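Local structure of molybdopterin biosynthesis moeA protein (Pyrococcus horikoshii, 1WU2) at residues A[60-65]-A[114-119]; A[299-304]-A[366-371]; A[332-337]-A[354-359]. The protein probably takes part in molybdenum cofactor biosynthesis, as other MoeA proteins do, by helping to insert molybdenum into molybdopterin. All coordinates share one frame; numbering follows the deposited sequence.

Interaction 1: A[60-65]-A[114-119]; sequences GYAIRA and NAVIMQ
With CG set between its own backbone N and carbonyl carbon (chi1 67°) and the amide turned by only -11° at chi2, Asn114 presents OD1 to the backbone of Ala65. The N-H of Ala65 meets a lone pair of OD1 in the carbonyl plane, 2.9 Å from N to OD1 and nearly straight at 172°. ND2 of the same amide binds Glu66, so both ends of the group fix its rotation. Asn114 and Ala115 both face Ile63, a classic beta bulge: Asn114 N donates to Ile63 O at 3.3 Å, whereas the bond from Ala115 N to that oxygen is weak. Ile63 N still reaches Ala115 O at 2.9 Å within the bulge; beyond it Tyr61 and Ile117 exchange bonds in both directions. On the face shared by Tyr61, Ile63, Ala115 and Ile117, CG2 of Ile117 packs on CB of Tyr61 at 3.9 Å; Ala62 and Val116 occupy the other face. Strand 115-118 is an outermost strand of a mixed sheet within this chain. Strand 60-63 separates it from strand 99-103, and the side chains of Tyr61 and Ile63 extend to strand 77-84.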
ATOM      1  N   GLY A  60      -6.774 -43.652  -1.246  1.00 38.03           N
ATOM      2  CA  GLY A  60      -5.886 -44.729  -0.850  1.00 38.37           C
ATOM      3  C   GLY A  60      -6.475 -45.729   0.125  1.00 38.62           C
ATOM      4  O   GLY A  60      -7.666 -45.998   0.087  1.00 38.60           O
ATOM      5  N   TYR A  61      -5.621 -46.285   0.982  1.00 38.92           N
ATOM      6  CA  TYR A  61      -6.027 -47.255   1.993  1.00 39.33           C
ATOM      7  C   TYR A  61      -5.558 -46.797   3.373  1.00 39.70           C
ATOM      8  O   TYR A  61      -4.366 -46.593   3.592  1.00 39.44           O
ATOM      9  CB  TYR A  61      -5.435 -48.629   1.675  1.00 39.39           C
ATOM     10  CG  TYR A  61      -5.940 -49.217   0.379  1.00 39.49           C
ATOM     11  CD1 TYR A  61      -7.145 -49.912   0.330  1.00 39.69           C
ATOM     12  CD2 TYR A  61      -5.218 -49.071  -0.801  1.00 39.75           C
ATOM     13  CE1 TYR A  61      -7.617 -50.449  -0.861  1.00 39.90           C
ATOM     14  CE2 TYR A  61      -5.679 -49.603  -1.995  1.00 40.05           C
ATOM     15  CZ  TYR A  61      -6.879 -50.292  -2.019  1.00 40.24           C
ATOM     16  OH  TYR A  61      -7.341 -50.820  -3.201  1.00 41.06           O
ATOM     17  N   ALA A  62      -6.501 -46.634   4.296  1.00 40.28           N
ATOM     18  CA  ALA A  62      -6.186 -46.261   5.667  1.00 40.78           C
ATOM     19  C   ALA A  62      -5.608 -47.464   6.414  1.00 41.38           C
ATOM     20  O   ALA A  62      -6.311 -48.436   6.675  1.00 41.38           O
ATOM     21  CB  ALA A  62      -7.431 -45.737   6.367  1.00 40.76           C
ATOM     22  N   ILE A  63      -4.321 -47.391   6.743  1.00 42.26           N
ATOM     23  CA  ILE A  63      -3.610 -48.492   7.388  1.00 43.05           C
ATOM     24  C   ILE A  63      -3.027 -48.052   8.723  1.00 44.28           C
ATOM     25  O   ILE A  63      -3.239 -46.923   9.164  1.00 44.13           O
ATOM     26  CB  ILE A  63      -2.479 -49.006   6.462  1.00 42.84           C
ATOM     27  CG1 ILE A  63      -1.438 -47.907   6.208  1.00 42.54           C
ATOM     28  CG2 ILE A  63      -3.059 -49.499   5.142  1.00 42.44           C
ATOM     29  CD1 ILE A  63      -0.116 -48.426   5.685  1.00 42.24           C
ATOM     30  N   ARG A  64      -2.299 -48.963   9.361  1.00 45.93           N
ATOM     31  CA  ARG A  64      -1.452 -48.624  10.493  1.00 47.34           C
ATOM     32  C   ARG A  64      -0.049 -48.425   9.944  1.00 48.72           C
ATOM     33  O   ARG A  64       0.478 -49.302   9.262  1.00 49.03           O
ATOM     34  CB  ARG A  64      -1.438 -49.750  11.528  1.00 47.44           C
ATOM     35  CG  ARG A  64      -2.805 -50.312  11.886  1.00 48.00           C
ATOM     36  CD  ARG A  64      -3.528 -49.503  12.932  1.00 49.11           C
ATOM     37  NE  ARG A  64      -2.941 -49.699  14.260  1.00 50.35           N
ATOM     38  CZ  ARG A  64      -3.500 -50.388  15.256  1.00 51.36           C
ATOM     39  NH1 ARG A  64      -4.688 -50.969  15.114  1.00 51.76           N
ATOM     40  NH2 ARG A  64      -2.861 -50.495  16.416  1.00 51.74           N
ATOM     41  N   ALA A  65       0.543 -47.267  10.220  1.00 50.58           N
ATOM     42  CA  ALA A  65       1.929 -47.000   9.846  1.00 52.07           C
ATOM     43  C   ALA A  65       2.857 -48.037  10.474  1.00 53.47           C
ATOM     44  O   ALA A  65       3.814 -48.483   9.848  1.00 53.72           O
ATOM     45  CB  ALA A  65       2.331 -45.594  10.283  1.00 52.21           C
ATOM     46  N   ASN A 114      -3.898 -44.577  11.364  1.00 34.26           N
ATOM     47  CA  ASN A 114      -3.086 -43.378  11.565  1.00 34.54           C
ATOM     48  C   ASN A 114      -2.282 -42.985  10.319  1.00 34.94           C
ATOM     49  O   ASN A 114      -1.414 -42.119  10.391  1.00 34.89           O
ATOM     50  CB  ASN A 114      -2.169 -43.539  12.791  1.00 34.41           C
ATOM     51  CG  ASN A 114      -1.098 -44.605  12.603  1.00 34.18           C
ATOM     52  OD1 ASN A 114      -1.139 -45.381  11.658  1.00 33.56           O
ATOM     53  ND2 ASN A 114      -0.135 -44.643  13.518  1.00 33.83           N
ATOM     54  N   ALA A 115      -2.590 -43.605   9.180  1.00 35.51           N
ATOM     55  CA  ALA A 115      -1.937 -43.276   7.912  1.00 36.08           C
ATOM     56  C   ALA A 115      -2.766 -43.708   6.703  1.00 36.81           C
ATOM     57  O   ALA A 115      -3.678 -44.522   6.821  1.00 36.75           O
ATOM     58  CB  ALA A 115      -0.554 -43.913   7.853  1.00 36.02           C
ATOM     59  N   VAL A 116      -2.441 -43.144   5.543  1.00 37.77           N
ATOM     60  CA  VAL A 116      -3.067 -43.519   4.278  1.00 38.61           C
ATOM     61  C   VAL A 116      -1.999 -43.672   3.189  1.00 39.57           C
ATOM     62  O   VAL A 116      -1.136 -42.810   3.026  1.00 39.41           O
ATOM     63  CB  VAL A 116      -4.131 -42.489   3.827  1.00 38.59           C
ATOM     64  CG1 VAL A 116      -4.798 -42.934   2.526  1.00 38.47           C
ATOM     65  CG2 VAL A 116      -5.186 -42.283   4.914  1.00 38.48           C
ATOM     66  N   ILE A 117      -2.071 -44.782   2.458  1.00 40.94           N
ATOM     67  CA  ILE A 117      -1.147 -45.073   1.362  1.00 42.03           C
ATOM     68  C   ILE A 117      -1.864 -44.868   0.034  1.00 43.11           C
ATOM     69  O   ILE A 117      -2.994 -45.310  -0.140  1.00 43.03           O
ATOM     70  CB  ILE A 117      -0.578 -46.525   1.471  1.00 42.04           C
ATOM     71  CG1 ILE A 117       0.416 -46.815   0.334  1.00 42.06           C
ATOM     72  CG2 ILE A 117      -1.698 -47.585   1.455  1.00 42.06           C
ATOM     73  CD1 ILE A 117       1.857 -46.576   0.696  1.00 42.54           C
HETATM   74  N   MSE A 118      -1.196 -44.195  -0.898  1.00 44.54           N
HETATM   75  CA  MSE A 118      -1.752 -43.946  -2.226  1.00 45.66           C
HETATM   76  C   MSE A 118      -2.120 -45.255  -2.918  1.00 46.44           C
HETATM   77  O   MSE A 118      -1.411 -46.255  -2.794  1.00 46.52           O
HETATM   78  CB  MSE A 118      -0.744 -43.191  -3.087  1.00 45.92           C
HETATM   79  CG  MSE A 118      -0.398 -41.813  -2.571  1.00 46.71           C
HETATM   80 SE   MSE A 118       0.714 -40.865  -3.833  1.00 49.91          SE
HETATM   81  CE  MSE A 118      -0.656 -40.361  -5.110  1.00 48.05           C
ATOM     82  N   GLN A 119      -3.240 -45.231  -3.637  1.00 47.47           N
ATOM     83  CA  GLN A 119      -3.754 -46.395  -4.366  1.00 48.24           C
ATOM     84  C   GLN A 119      -2.699 -47.034  -5.262  1.00 49.01           C
ATOM     85  O   GLN A 119      -2.510 -48.250  -5.263  1.00 49.11           O
ATOM     86  CB  GLN A 119      -4.926 -45.967  -5.256  1.00 48.24           C
ATOM     87  CG  GLN A 119      -6.276 -46.506  -4.837  1.00 48.50           C
ATOM     88  CD  GLN A 119      -7.423 -45.730  -5.461  1.00 48.71           C
ATOM     89  OE1 GLN A 119      -8.489 -45.612  -4.865  1.00 49.47           O
ATOM     90  NE2 GLN A 119      -7.203 -45.197  -6.659  1.00 48.78           N
TER

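Interaction 2: A[299-304]-A[366-371]; sequences YPVSVF and LSSLLA
Pro300, in the first turn of helix 300-319, sets its ring carbon CB 3.8 Å from CD2 of Leu366, just ahead of helix 367-371. Its carbonyl oxygen also lies beside CD2 of Leu369, but accepts the helical bond from Phe304 N. Val301 follows with both methyls near CD1 of Leu369, CG2 at 4.0 Å, the two side chains meeting at a slant. The same CG2 rests 3.7 Å from OG of Ser368, a van der Waals contact between a methyl and a hydroxyl oxygen. Phe304 holds CG anti to its backbone N (chi1 -176°), which brings the ring under Leu369, the two side chains sliding past each other in opposite directions. CG of Leu369 lies over one ring face, 4.3 Å from the centroid and 22° off the normal, a CH-pi contact displaced toward the rim. The ring also meets Tyr396 edge-to-face, and Gln164 of the second subunit packs against Phe304. Across the two segments there is no hydrogen bond, and the axes of the short helical segments 300-304 and 367-371 come no closer than 10.0 Å, at 51°. The probable molybdopterin-binding and C-terminal regions therefore meet here mainly through buried apolar side chains, with Leu369 burying the most surface and shape rather than polar pairing setting the fit.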
ATOM      1  N   TYR A 299       3.873  24.824   2.854  1.00 38.80           N
ATOM      2  CA  TYR A 299       4.391  24.471   1.535  1.00 38.68           C
ATOM      3  C   TYR A 299       4.333  22.950   1.346  1.00 37.74           C
ATOM      4  O   TYR A 299       4.805  22.212   2.205  1.00 37.52           O
ATOM      5  CB  TYR A 299       5.804  25.034   1.345  1.00 39.09           C
ATOM      6  CG  TYR A 299       5.778  26.516   1.007  1.00 41.13           C
ATOM      7  CD1 TYR A 299       6.460  27.448   1.790  1.00 42.86           C
ATOM      8  CD2 TYR A 299       5.032  26.991  -0.078  1.00 42.70           C
ATOM      9  CE1 TYR A 299       6.413  28.813   1.489  1.00 43.70           C
ATOM     10  CE2 TYR A 299       4.981  28.342  -0.384  1.00 43.69           C
ATOM     11  CZ  TYR A 299       5.671  29.249   0.401  1.00 44.00           C
ATOM     12  OH  TYR A 299       5.614  30.586   0.088  1.00 44.52           O
ATOM     13  N   PRO A 300       3.733  22.490   0.244  1.00 36.68           N
ATOM     14  CA  PRO A 300       3.430  21.065   0.045  1.00 36.01           C
ATOM     15  C   PRO A 300       4.563  20.086   0.348  1.00 35.14           C
ATOM     16  O   PRO A 300       4.325  19.092   1.028  1.00 34.95           O
ATOM     17  CB  PRO A 300       3.059  20.995  -1.439  1.00 36.13           C
ATOM     18  CG  PRO A 300       2.512  22.327  -1.750  1.00 36.47           C
ATOM     19  CD  PRO A 300       3.281  23.298  -0.906  1.00 36.73           C
ATOM     20  N   VAL A 301       5.769  20.361  -0.134  1.00 34.11           N
ATOM     21  CA  VAL A 301       6.899  19.461   0.100  1.00 33.32           C
ATOM     22  C   VAL A 301       7.181  19.346   1.599  1.00 32.28           C
ATOM     23  O   VAL A 301       7.426  18.256   2.110  1.00 32.00           O
ATOM     24  CB  VAL A 301       8.177  19.929  -0.638  1.00 33.39           C
ATOM     25  CG1 VAL A 301       9.361  19.028  -0.294  1.00 33.58           C
ATOM     26  CG2 VAL A 301       7.945  19.954  -2.149  1.00 33.65           C
ATOM     27  N   SER A 302       7.136  20.480   2.286  1.00 31.11           N
ATOM     28  CA  SER A 302       7.373  20.535   3.728  1.00 30.37           C
ATOM     29  C   SER A 302       6.262  19.893   4.578  1.00 29.39           C
ATOM     30  O   SER A 302       6.545  19.305   5.617  1.00 29.34           O
ATOM     31  CB  SER A 302       7.587  21.990   4.148  1.00 30.42           C
ATOM     32  OG  SER A 302       7.874  22.095   5.529  1.00 30.98           O
ATOM     33  N   VAL A 303       5.008  20.012   4.146  1.00 28.33           N
ATOM     34  CA  VAL A 303       3.885  19.362   4.829  1.00 27.46           C
ATOM     35  C   VAL A 303       3.978  17.841   4.707  1.00 26.67           C
ATOM     36  O   VAL A 303       3.633  17.123   5.642  1.00 26.43           O
ATOM     37  CB  VAL A 303       2.518  19.837   4.260  1.00 27.42           C
ATOM     38  CG1 VAL A 303       1.369  18.947   4.746  1.00 27.68           C
ATOM     39  CG2 VAL A 303       2.262  21.273   4.642  1.00 27.32           C
ATOM     40  N   PHE A 304       4.437  17.363   3.553  1.00 25.85           N
ATOM     41  CA  PHE A 304       4.552  15.932   3.273  1.00 25.35           C
ATOM     42  C   PHE A 304       5.575  15.276   4.194  1.00 24.97           C
ATOM     43  O   PHE A 304       5.318  14.217   4.758  1.00 24.77           O
ATOM     44  CB  PHE A 304       4.952  15.722   1.811  1.00 25.22           C
ATOM     45  CG  PHE A 304       5.001  14.278   1.382  1.00 24.97           C
ATOM     46  CD1 PHE A 304       3.852  13.628   0.946  1.00 24.44           C
ATOM     47  CD2 PHE A 304       6.204  13.579   1.380  1.00 24.54           C
ATOM     48  CE1 PHE A 304       3.894  12.303   0.536  1.00 24.12           C
ATOM     49  CE2 PHE A 304       6.255  12.256   0.971  1.00 24.52           C
ATOM     50  CZ  PHE A 304       5.099  11.614   0.549  1.00 24.73           C
ATOM     51  N   LEU A 366       5.745  21.254  -5.663  1.00 37.29           N
ATOM     52  CA  LEU A 366       5.095  19.953  -5.584  1.00 36.45           C
ATOM     53  C   LEU A 366       5.600  18.835  -6.512  1.00 35.73           C
ATOM     54  O   LEU A 366       5.383  17.660  -6.221  1.00 35.60           O
ATOM     55  CB  LEU A 366       3.592  20.188  -5.835  1.00 36.40           C
ATOM     56  CG  LEU A 366       2.510  19.238  -5.322  1.00 36.53           C
ATOM     57  CD1 LEU A 366       2.034  18.381  -6.469  1.00 37.01           C
ATOM     58  CD2 LEU A 366       2.945  18.378  -4.146  1.00 36.55           C
ATOM     59  N   SER A 367       6.261  19.182  -7.614  1.00 34.83           N
ATOM     60  CA  SER A 367       6.641  18.182  -8.625  1.00 34.22           C
ATOM     61  C   SER A 367       7.669  17.147  -8.151  1.00 33.59           C
ATOM     62  O   SER A 367       7.715  16.044  -8.688  1.00 33.48           O
ATOM     63  CB  SER A 367       7.154  18.851  -9.904  1.00 34.10           C
ATOM     64  OG  SER A 367       8.315  19.621  -9.651  1.00 34.37           O
ATOM     65  N   SER A 368       8.494  17.504  -7.168  1.00 32.85           N
ATOM     66  CA  SER A 368       9.461  16.567  -6.590  1.00 32.30           C
ATOM     67  C   SER A 368       8.763  15.457  -5.795  1.00 31.71           C
ATOM     68  O   SER A 368       9.236  14.320  -5.759  1.00 31.73           O
ATOM     69  CB  SER A 368      10.471  17.307  -5.709  1.00 32.35           C
ATOM     70  OG  SER A 368       9.841  17.909  -4.593  1.00 32.86           O
ATOM     71  N   LEU A 369       7.644  15.801  -5.157  1.00 30.83           N
ATOM     72  CA  LEU A 369       6.748  14.817  -4.540  1.00 30.16           C
ATOM     73  C   LEU A 369       6.163  13.834  -5.563  1.00 29.59           C
ATOM     74  O   LEU A 369       5.995  12.649  -5.263  1.00 29.49           O
ATOM     75  CB  LEU A 369       5.594  15.523  -3.814  1.00 30.19           C
ATOM     76  CG  LEU A 369       5.643  15.628  -2.291  1.00 30.46           C
ATOM     77  CD1 LEU A 369       7.020  16.028  -1.787  1.00 30.33           C
ATOM     78  CD2 LEU A 369       4.588  16.626  -1.828  1.00 30.64           C
ATOM     79  N   LEU A 370       5.833  14.333  -6.752  1.00 28.79           N
ATOM     80  CA  LEU A 370       5.280  13.500  -7.819  1.00 28.48           C
ATOM     81  C   LEU A 370       6.313  12.518  -8.381  1.00 28.09           C
ATOM     82  O   LEU A 370       5.985  11.370  -8.688  1.00 27.92           O
ATOM     83  CB  LEU A 370       4.724  14.369  -8.957  1.00 28.46           C
ATOM     84  CG  LEU A 370       3.230  14.705  -8.917  1.00 28.53           C
ATOM     85  CD1 LEU A 370       2.803  15.202  -7.544  1.00 28.60           C
ATOM     86  CD2 LEU A 370       2.901  15.735  -9.987  1.00 28.63           C
ATOM     87  N   ALA A 371       7.557  12.972  -8.505  1.00 27.70           N
ATOM     88  CA  ALA A 371       8.620  12.179  -9.120  1.00 27.51           C
ATOM     89  C   ALA A 371       9.259  11.186  -8.148  1.00 27.30           C
ATOM     90  O   ALA A 371      10.095  10.378  -8.557  1.00 27.39           O
ATOM     91  CB  ALA A 371       9.692  13.102  -9.707  1.00 27.50           C
TER

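Interaction 3: A[332-337]-A[354-359]; sequences LQDDIP and IARVIK
Leu332 and Ala355 form a parallel beta bridge, with CA atoms 4.9 Å apart, where strand 327-332 runs beside strand 354-357 in the sheet of the MoeA C-terminal region. One strong backbone bond extends the pairing: Gln333 N to Ala355 O, 3.0 Å and 171° at the hydrogen, with the donor above the carbonyl plane. Past this point segment 332-337 leaves the strand, and the CA atoms of Asp334 and Val357 stand 6.4 Å apart.

The tight part is apolar and buried. CD1 of Leu332 touches CB of Ala355 and CG2 of Val357. From farther along, Ile336 closes on the same Val357 methyl, its CD1 only 3.5 Å from CG2. Ile336 has CG1 anti to its carbonyl carbon (chi1 -46°), and an extended chi2 carries CD1 onto Val357. Ile348 of strand 343-351 also touches Ala355 and Val357, while Leu376 and Ile378 of strand 374-378 pack against Ile336, so this side belongs to the core of the sheet.

The opposite side of the strand pair is looser and more polar. Gln333, exposed and extended, runs alongside Arg356 in the same direction. Its OE1 lies 3.4 Å from CB of Arg356, a van der Waals contact of the amide oxygen with the arginine methylenes, and the amide and guanidinium planes are 54° apart. Asp334 crosses Lys359 at about a right angle and takes two partners on OD2: a weak bond from Val357 N and a salt bridge from the exposed lysine. The ammonium thus bridges a carboxylate and a backbone carbonyl, with Lys359 NZ 3.1 Å from Asp334 OD2 and 3.0 Å from Val357 O.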
ATOM      1  N   LEU A 332      22.599   3.345  -3.287  1.00 34.47           N
ATOM      2  CA  LEU A 332      22.368   4.761  -3.533  1.00 34.86           C
ATOM      3  C   LEU A 332      23.044   5.205  -4.831  1.00 35.19           C
ATOM      4  O   LEU A 332      24.231   4.970  -5.024  1.00 35.14           O
ATOM      5  CB  LEU A 332      22.892   5.573  -2.349  1.00 34.91           C
ATOM      6  CG  LEU A 332      22.390   7.003  -2.161  1.00 34.91           C
ATOM      7  CD1 LEU A 332      20.885   7.055  -1.986  1.00 34.70           C
ATOM      8  CD2 LEU A 332      23.095   7.616  -0.956  1.00 34.74           C
ATOM      9  N   GLN A 333      22.281   5.849  -5.712  1.00 35.66           N
ATOM     10  CA  GLN A 333      22.779   6.261  -7.024  1.00 36.02           C
ATOM     11  C   GLN A 333      23.693   7.483  -6.961  1.00 36.26           C
ATOM     12  O   GLN A 333      24.661   7.570  -7.715  1.00 36.43           O
ATOM     13  CB  GLN A 333      21.614   6.558  -7.977  1.00 36.01           C
ATOM     14  CG  GLN A 333      22.035   6.697  -9.441  1.00 36.08           C
ATOM     15  CD  GLN A 333      20.860   6.913 -10.379  1.00 36.41           C
ATOM     16  OE1 GLN A 333      19.865   6.194 -10.314  1.00 36.04           O
ATOM     17  NE2 GLN A 333      20.977   7.904 -11.256  1.00 37.08           N
ATOM     18  N   ASP A 334      23.366   8.425  -6.078  1.00 36.55           N
ATOM     19  CA  ASP A 334      24.056   9.714  -6.014  1.00 36.77           C
ATOM     20  C   ASP A 334      24.524  10.042  -4.602  1.00 36.70           C
ATOM     21  O   ASP A 334      24.042   9.467  -3.629  1.00 36.81           O
ATOM     22  CB  ASP A 334      23.131  10.834  -6.507  1.00 36.95           C
ATOM     23  CG  ASP A 334      22.336  10.442  -7.744  1.00 37.50           C
ATOM     24  OD1 ASP A 334      22.954  10.214  -8.807  1.00 38.99           O
ATOM     25  OD2 ASP A 334      21.090  10.336  -7.744  1.00 37.92           O
ATOM     26  N   ASP A 335      25.461  10.980  -4.502  1.00 36.71           N
ATOM     27  CA  ASP A 335      25.921  11.485  -3.212  1.00 36.72           C
ATOM     28  C   ASP A 335      24.841  12.384  -2.613  1.00 36.62           C
ATOM     29  O   ASP A 335      24.219  13.172  -3.329  1.00 36.68           O
ATOM     30  CB  ASP A 335      27.217  12.295  -3.365  1.00 36.82           C
ATOM     31  CG  ASP A 335      28.361  11.488  -3.966  1.00 37.15           C
ATOM     32  OD1 ASP A 335      29.148  12.059  -4.752  1.00 37.96           O
ATOM     33  OD2 ASP A 335      28.558  10.287  -3.715  1.00 37.09           O
ATOM     34  N   ILE A 336      24.617  12.254  -1.308  1.00 36.52           N
ATOM     35  CA  ILE A 336      23.746  13.161  -0.564  1.00 36.46           C
ATOM     36  C   ILE A 336      24.559  13.852   0.527  1.00 36.43           C
ATOM     37  O   ILE A 336      24.686  13.316   1.627  1.00 36.49           O
ATOM     38  CB  ILE A 336      22.550  12.414   0.086  1.00 36.42           C
ATOM     39  CG1 ILE A 336      21.889  11.457  -0.903  1.00 36.34           C
ATOM     40  CG2 ILE A 336      21.513  13.424   0.596  1.00 36.43           C
ATOM     41  CD1 ILE A 336      20.933  10.478  -0.254  1.00 36.35           C
ATOM     42  N   PRO A 337      25.116  15.027   0.242  1.00 36.35           N
ATOM     43  CA  PRO A 337      25.732  15.832   1.302  1.00 36.37           C
ATOM     44  C   PRO A 337      24.664  16.300   2.289  1.00 36.24           C
ATOM     45  O   PRO A 337      23.537  16.578   1.883  1.00 36.47           O
ATOM     46  CB  PRO A 337      26.368  17.008   0.548  1.00 36.46           C
ATOM     47  CG  PRO A 337      25.700  17.050  -0.776  1.00 36.45           C
ATOM     48  CD  PRO A 337      25.218  15.674  -1.079  1.00 36.45           C
ATOM     49  N   ILE A 354      17.670   0.265  -6.614  1.00 33.81           N
ATOM     50  CA  ILE A 354      18.504   1.469  -6.661  1.00 33.99           C
ATOM     51  C   ILE A 354      17.701   2.700  -6.228  1.00 34.24           C
ATOM     52  O   ILE A 354      16.629   2.964  -6.763  1.00 33.98           O
ATOM     53  CB  ILE A 354      19.090   1.660  -8.088  1.00 34.00           C
ATOM     54  CG1 ILE A 354      20.214   0.650  -8.348  1.00 34.18           C
ATOM     55  CG2 ILE A 354      19.627   3.084  -8.289  1.00 34.12           C
ATOM     56  CD1 ILE A 354      20.295   0.176  -9.781  1.00 34.29           C
ATOM     57  N   ALA A 355      18.233   3.437  -5.255  1.00 34.74           N
ATOM     58  CA  ALA A 355      17.639   4.683  -4.773  1.00 35.26           C
ATOM     59  C   ALA A 355      18.221   5.900  -5.501  1.00 35.82           C
ATOM     60  O   ALA A 355      19.347   6.314  -5.229  1.00 35.59           O
ATOM     61  CB  ALA A 355      17.859   4.817  -3.269  1.00 35.19           C
ATOM     62  N   ARG A 356      17.443   6.463  -6.422  1.00 36.58           N
ATOM     63  CA  ARG A 356      17.827   7.662  -7.165  1.00 37.23           C
ATOM     64  C   ARG A 356      17.299   8.899  -6.444  1.00 37.79           C
ATOM     65  O   ARG A 356      16.096   9.047  -6.266  1.00 37.76           O
ATOM     66  CB  ARG A 356      17.258   7.605  -8.587  1.00 37.34           C
ATOM     67  CG  ARG A 356      17.591   8.818  -9.456  1.00 37.91           C
ATOM     68  CD  ARG A 356      17.282   8.629 -10.939  1.00 38.68           C
ATOM     69  NE  ARG A 356      15.859   8.385 -11.194  1.00 39.52           N
ATOM     70  CZ  ARG A 356      14.896   9.312 -11.157  1.00 39.96           C
ATOM     71  NH1 ARG A 356      15.173  10.582 -10.875  1.00 40.22           N
ATOM     72  NH2 ARG A 356      13.638   8.965 -11.410  1.00 40.05           N
ATOM     73  N   VAL A 357      18.198   9.789  -6.043  1.00 38.51           N
ATOM     74  CA  VAL A 357      17.818  10.970  -5.274  1.00 39.12           C
ATOM     75  C   VAL A 357      17.198  12.046  -6.169  1.00 39.81           C
ATOM     76  O   VAL A 357      17.802  12.472  -7.155  1.00 39.88           O
ATOM     77  CB  VAL A 357      19.034  11.562  -4.525  1.00 39.08           C
ATOM     78  CG1 VAL A 357      18.666  12.859  -3.805  1.00 38.99           C
ATOM     79  CG2 VAL A 357      19.582  10.552  -3.528  1.00 39.18           C
ATOM     80  N   ILE A 358      15.986  12.468  -5.819  1.00 40.63           N
ATOM     81  CA  ILE A 358      15.364  13.636  -6.432  1.00 41.44           C
ATOM     82  C   ILE A 358      15.751  14.862  -5.619  1.00 42.01           C
ATOM     83  O   ILE A 358      15.379  14.983  -4.449  1.00 42.24           O
ATOM     84  CB  ILE A 358      13.828  13.489  -6.478  1.00 41.47           C
ATOM     85  CG1 ILE A 358      13.439  12.247  -7.280  1.00 41.78           C
ATOM     86  CG2 ILE A 358      13.176  14.725  -7.101  1.00 41.70           C
ATOM     87  CD1 ILE A 358      12.972  11.127  -6.427  1.00 42.18           C
ATOM     88  N   LYS A 359      16.506  15.761  -6.241  1.00 42.68           N
ATOM     89  CA  LYS A 359      16.853  17.042  -5.625  1.00 43.28           C
ATOM     90  C   LYS A 359      16.009  18.145  -6.244  1.00 43.38           C
ATOM     91  O   LYS A 359      15.883  18.230  -7.466  1.00 43.57           O
ATOM     92  CB  LYS A 359      18.349  17.382  -5.766  1.00 43.53           C
ATOM     93  CG  LYS A 359      19.067  16.821  -6.991  1.00 44.41           C
ATOM     94  CD  LYS A 359      19.698  15.466  -6.682  1.00 45.73           C
ATOM     95  CE  LYS A 359      20.026  14.688  -7.945  1.00 46.55           C
ATOM     96  NZ  LYS A 359      20.665  13.374  -7.638  1.00 47.25           N
TER

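Interactions 2 and 3 are neighbours, with centres about 17 Å apart, and they touch: CD1 of Ile358 lies 3.7 Å from Ala371 O, and CG2 of Ile358 packs on CB of Ser368 at 4.0 Å. Strand 354-357 leads into helix 367-371, so the segment 354-359 connects the parallel strand pairing of the C-terminal region to its junction with the probable molybdopterin-binding region. Interaction 1 is remote, in the N-terminal region: its centre is about 65 Å from that of interaction 2 and about 61 Å from that of interaction 3, which fits an elongated chain. Interaction 2 alone is reached by the second subunit, whose Asp147 and Arg162 bind Ser367 and Leu370.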